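Local atomic coordinates of 3-deoxy-manno-octulosonate cytidylyltransferase (Escherichia coli, PDB entry 1H7E), a protein that activates the eight-carbon sugar KDO by coupling it to CMP from CTP, releasing diphosphate, probably for bacterial lipopolysaccharide synthesis. Residues Lys65-Arg70 and Met84-Ala89; Gln112-Arg115 and Ala119-Val122. All blocks are in the same frame, centred on the assembly; numbering follows the deposited sequence.

Contact 1: Lys65-Arg70 and Met84-Ala89; sequences KAIMTR and MHKVEA
Ile67 lays its terminal methyl CD1 against the aliphatic part of Lys86. CD1 lies 4.0 Å from Lys86 CD and 4.1 Å from Lys86 CB, and the two side chains cross at a slant. CG1 of Ile67 stands anti to the backbone N (chi1 175°), and chi2 is also extended, which carries CD1 out toward the helix end. The next residue, Val87, offers a looser apolar touch, with its CG2 4.5 Å from Ile67 CD1. The Lys86 chain is extended from CG onward and runs past the isoleucine toward the strand end. Its ammonium reaches the carbonyl of Met68 through two waters. Each water accepts from Lys86 NZ, at 3.1 and 2.9 Å, and donates to Met68 O. One carbonyl is thus joined to one ammonium by a double water bridge, beside a small apolar patch. Trp47 of strand 45-50 touches both Ile67 and Val87, and Val83 packs on Ile67 from helix 76-86. Strand 65-68 is the outermost parallel strand on this side of the main sheet and pairs with 45-50. The contact therefore joins that edge strand to the C-terminal end of the helix that follows it.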
loop_
_atom_site.group_PDB
_atom_site.type_symbol
_atom_site.label_atom_id
_atom_site.label_comp_id
_atom_site.label_asym_id
_atom_site.label_seq_id
_atom_site.Cartn_x
_atom_site.Cartn_y
_atom_site.Cartn_z
ATOM N N LYS A 65 3.953 34.885 -14.364
ATOM C CA LYS A 65 4.029 35.262 -12.951
ATOM C C LYS A 65 5.007 34.366 -12.197
ATOM O O LYS A 65 4.948 33.136 -12.293
ATOM C CB LYS A 65 2.657 35.168 -12.297
ATOM C CG LYS A 65 1.570 35.952 -13.001
ATOM C CD LYS A 65 0.240 35.750 -12.295
ATOM C CE LYS A 65 -0.859 36.554 -12.950
ATOM N NZ LYS A 65 -2.089 36.539 -12.106
ATOM N N ALA A 66 5.939 34.992 -11.486
ATOM C CA ALA A 66 6.932 34.277 -10.691
ATOM C C ALA A 66 6.825 34.754 -9.242
ATOM O O ALA A 66 6.381 35.877 -8.977
ATOM C CB ALA A 66 8.346 34.534 -11.233
ATOM N N ILE A 67 7.152 33.873 -8.303
ATOM C CA ILE A 67 7.128 34.213 -6.888
ATOM C C ILE A 67 8.385 33.598 -6.299
ATOM O O ILE A 67 8.695 32.431 -6.559
ATOM C CB ILE A 67 5.847 33.702 -6.181
ATOM C CG1 ILE A 67 5.923 33.982 -4.677
ATOM C CG2 ILE A 67 5.627 32.219 -6.468
ATOM C CD1 ILE A 67 4.620 33.830 -3.972
ATOM N N MET A 68 9.182 34.431 -5.637
ATOM C CA MET A 68 10.411 33.980 -5.018
ATOM C C MET A 68 10.071 33.263 -3.724
ATOM O O MET A 68 9.199 33.692 -2.958
ATOM C CB MET A 68 11.340 35.158 -4.741
ATOM C CG MET A 68 12.042 35.702 -5.970
ATOM S SD MET A 68 13.373 34.638 -6.561
ATOM C CE MET A 68 14.637 34.877 -5.291
ATOM N N THR A 69 10.760 32.154 -3.499
ATOM C CA THR A 69 10.538 31.338 -2.315
ATOM C C THR A 69 11.893 31.090 -1.673
ATOM O O THR A 69 12.914 31.448 -2.242
ATOM C CB THR A 69 9.860 29.983 -2.699
ATOM O OG1 THR A 69 10.656 29.303 -3.679
ATOM C CG2 THR A 69 8.467 30.214 -3.282
ATOM N N ARG A 70 11.907 30.527 -0.472
ATOM C CA ARG A 70 13.170 30.242 0.200
ATOM C C ARG A 70 13.955 29.137 -0.510
ATOM O O ARG A 70 13.372 28.273 -1.175
ATOM C CB ARG A 70 12.926 29.857 1.657
ATOM C CG ARG A 70 12.369 31.001 2.478
ATOM C CD ARG A 70 12.433 30.700 3.956
ATOM N NE ARG A 70 11.608 29.550 4.302
ATOM C CZ ARG A 70 10.305 29.614 4.567
ATOM N NH1 ARG A 70 9.666 30.781 4.526
ATOM N NH2 ARG A 70 9.638 28.512 4.881
ATOM N N MET A 84 1.369 28.896 -0.889
ATOM C CA MET A 84 -0.020 28.848 -0.438
ATOM C C MET A 84 -0.423 30.014 0.478
ATOM O O MET A 84 -1.538 30.514 0.392
ATOM C CB MET A 84 -0.297 27.502 0.249
ATOM C CG MET A 84 -1.689 27.337 0.862
ATOM S SD MET A 84 -1.787 27.911 2.582
ATOM C CE MET A 84 -0.501 26.882 3.389
ATOM N N HIS A 85 0.473 30.416 1.371
ATOM C CA HIS A 85 0.180 31.533 2.283
ATOM C C HIS A 85 -0.015 32.869 1.574
ATOM O O HIS A 85 -0.785 33.715 2.037
ATOM C CB HIS A 85 1.290 31.684 3.302
ATOM C CG HIS A 85 1.268 30.636 4.356
ATOM N ND1 HIS A 85 0.184 30.440 5.185
ATOM C CD2 HIS A 85 2.200 29.731 4.727
ATOM C CE1 HIS A 85 0.453 29.455 6.023
ATOM N NE2 HIS A 85 1.669 29.007 5.766
ATOM N N LYS A 86 0.684 33.030 0.451
ATOM C CA LYS A 86 0.641 34.235 -0.369
ATOM C C LYS A 86 -0.337 34.230 -1.526
ATOM O O LYS A 86 -0.867 35.277 -1.868
ATOM C CB LYS A 86 2.035 34.573 -0.880
ATOM C CG LYS A 86 2.936 35.024 0.233
ATOM C CD LYS A 86 4.310 35.389 -0.252
ATOM C CE LYS A 86 5.115 35.972 0.892
ATOM N NZ LYS A 86 6.441 36.400 0.412
ATOM N N VAL A 87 -0.550 33.072 -2.154
ATOM C CA VAL A 87 -1.481 32.962 -3.281
ATOM C C VAL A 87 -2.710 32.192 -2.833
ATOM O O VAL A 87 -2.636 30.987 -2.567
ATOM C CB VAL A 87 -0.833 32.235 -4.476
ATOM C CG1 VAL A 87 -1.851 32.017 -5.583
ATOM C CG2 VAL A 87 0.363 33.014 -4.984
ATOM N N GLU A 88 -3.852 32.876 -2.785
ATOM C CA GLU A 88 -5.080 32.245 -2.341
ATOM C C GLU A 88 -5.767 31.365 -3.399
ATOM O O GLU A 88 -5.905 31.763 -4.551
ATOM C CB GLU A 88 -6.046 33.304 -1.810
ATOM C CG GLU A 88 -7.361 32.722 -1.297
ATOM C CD GLU A 88 -8.335 33.775 -0.801
ATOM O OE1 GLU A 88 -8.211 34.959 -1.201
ATOM O OE2 GLU A 88 -9.235 33.409 -0.009
ATOM N N ALA A 89 -6.205 30.176 -2.982
ATOM C CA ALA A 89 -6.892 29.232 -3.857
ATOM C C ALA A 89 -7.485 28.127 -3.002
ATOM O O ALA A 89 -7.129 27.973 -1.848
ATOM C CB ALA A 89 -5.921 28.642 -4.881
HETATM O O HOH W 1 6.829 33.664 -0.896
HETATM O O HOH W 2 7.687 36.244 -2.176
#

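Contact 2: Gln112-Arg115 and Ala119-Val122; sequences QGMR and ALPV
This is a buried, largely apolar contact between the last turns of helix 104-116 and the loop that leads into strand 122-129. The chain turns back after the helix, and Met114 packs against the returning segment. The nearest alpha carbons are those of Met114 and Leu120, 6.3 Å apart.

Met114 supplies most of the helix side of the contact. Its first bond out of the backbone does not point at the loop, but the chain bends at chi2 (-68°) and again at chi3 (-84°). These bends bring the sulfur and the terminal methyl up to the loop. SD rests beside Leu120, 4.0 Å from Leu120 CD2 and 4.1 Å from Leu120 CG. The two side chains cross at about a right angle. Leu120 has CG anti to its backbone N (chi1 -178°), which directs CG and its CD2 branch toward the helix. CD2 also approaches the carbonyl of Gly113, where the helix presents backbone and no side chain.

The methyl CE goes further along the loop. It meets two successive carbonyls, 3.8 Å from Leu120 O and 3.7 Å from Pro121 O. The backbone of Val122, where the strand begins, comes within 4.3 Å of Met114 SD through its C atom.

Strand 169-179 borders the site. Ala177 touches Met114, and Arg179 NH1 hydrogen-bonds to both Met114 O and Leu120 O, so one guanidinium nitrogen joins the helix end to the loop. On the loop side, Leu120 also meets Arg213 of strand 212-216.

Across the two segments the contact is one of van der Waals packing. The Met114 thioether and the CG and CD2 of Leu120 pack between helix and loop, while Arg179 adds a polar tie between the two backbones.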
loop_
_atom_site.group_PDB
_atom_site.type_symbol
_atom_site.label_atom_id
_atom_site.label_comp_id
_atom_site.label_asym_id
_atom_site.label_seq_id
_atom_site.Cartn_x
_atom_site.Cartn_y
_atom_site.Cartn_z
ATOM N N GLN A 112 -10.913 17.865 -12.431
ATOM C CA GLN A 112 -12.293 17.389 -12.425
ATOM C C GLN A 112 -12.514 16.386 -11.276
ATOM O O GLN A 112 -13.569 16.380 -10.631
ATOM C CB GLN A 112 -12.652 16.742 -13.774
ATOM C CG GLN A 112 -14.161 16.502 -13.963
ATOM C CD GLN A 112 -14.995 17.738 -13.598
ATOM O OE1 GLN A 112 -15.028 18.725 -14.344
ATOM N NE2 GLN A 112 -15.640 17.700 -12.430
ATOM N N GLY A 113 -11.513 15.543 -11.030
ATOM C CA GLY A 113 -11.611 14.577 -9.954
ATOM C C GLY A 113 -11.778 15.272 -8.611
ATOM O O GLY A 113 -12.589 14.832 -7.788
ATOM N N MET A 114 -11.013 16.349 -8.391
ATOM C CA MET A 114 -11.064 17.124 -7.140
ATOM C C MET A 114 -12.419 17.817 -6.978
ATOM O O MET A 114 -12.982 17.860 -5.879
ATOM C CB MET A 114 -9.940 18.174 -7.099
ATOM C CG MET A 114 -8.539 17.603 -6.999
ATOM S SD MET A 114 -8.287 16.838 -5.421
ATOM C CE MET A 114 -7.854 18.229 -4.429
ATOM N N ARG A 115 -12.957 18.339 -8.078
ATOM C CA ARG A 115 -14.254 19.012 -8.047
ATOM C C ARG A 115 -15.422 18.053 -7.871
ATOM O O ARG A 115 -16.386 18.386 -7.186
ATOM C CB ARG A 115 -14.434 19.926 -9.273
ATOM C CG ARG A 115 -13.506 21.133 -9.186
ATOM C CD ARG A 115 -13.767 22.175 -10.233
ATOM N NE ARG A 115 -13.134 23.445 -9.867
ATOM C CZ ARG A 115 -12.428 24.207 -10.702
ATOM N NH1 ARG A 115 -12.252 23.832 -11.964
ATOM N NH2 ARG A 115 -11.902 25.353 -10.281
ATOM N N ALA A 119 -14.665 15.951 -0.626
ATOM C CA ALA A 119 -13.977 15.355 0.520
ATOM C C ALA A 119 -12.581 14.829 0.205
ATOM O O ALA A 119 -11.873 14.428 1.121
ATOM C CB ALA A 119 -14.806 14.233 1.099
ATOM N N LEU A 120 -12.213 14.795 -1.081
ATOM C CA LEU A 120 -10.908 14.297 -1.524
ATOM C C LEU A 120 -9.801 15.295 -1.200
ATOM O O LEU A 120 -9.796 16.410 -1.710
ATOM C CB LEU A 120 -10.948 13.987 -3.024
ATOM C CG LEU A 120 -9.662 13.407 -3.617
ATOM C CD1 LEU A 120 -9.246 12.096 -2.897
ATOM C CD2 LEU A 120 -9.881 13.175 -5.119
ATOM N N PRO A 121 -8.817 14.888 -0.381
ATOM C CA PRO A 121 -7.746 15.825 -0.036
ATOM C C PRO A 121 -6.659 16.026 -1.084
ATOM O O PRO A 121 -6.190 17.151 -1.286
ATOM C CB PRO A 121 -7.148 15.223 1.248
ATOM C CG PRO A 121 -8.101 14.079 1.633
ATOM C CD PRO A 121 -8.658 13.616 0.342
ATOM N N VAL A 122 -6.237 14.930 -1.721
ATOM C CA VAL A 122 -5.140 14.947 -2.686
ATOM C C VAL A 122 -5.431 13.998 -3.839
ATOM O O VAL A 122 -6.042 12.939 -3.646
ATOM C CB VAL A 122 -3.817 14.457 -2.018
ATOM C CG1 VAL A 122 -2.631 14.568 -2.979
ATOM C CG2 VAL A 122 -3.546 15.212 -0.705
#

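How the contacts relate
Contact 1 closes before contact 2 opens along the chain. Their centres lie 22 Å apart, and their nearest atoms are about 9 Å apart, so they do not touch. Both belong to the cytidylyltransferase fold and involve the same mixed seven-stranded sheet. Contact 1 lies at the edge strand 65-68, where helix 76-86 leads on to strand 91-94. Contact 2 lies where helix 104-116 leads into strand 122-129, next to the opposite outer strand, 212-216. Each includes the end of a helix that connects successive strands. Contact 1 packs a helix end on an edge strand, and contact 2 packs one on the loop entering a strand far across the sheet, in keeping with GT-A alpha/beta architecture.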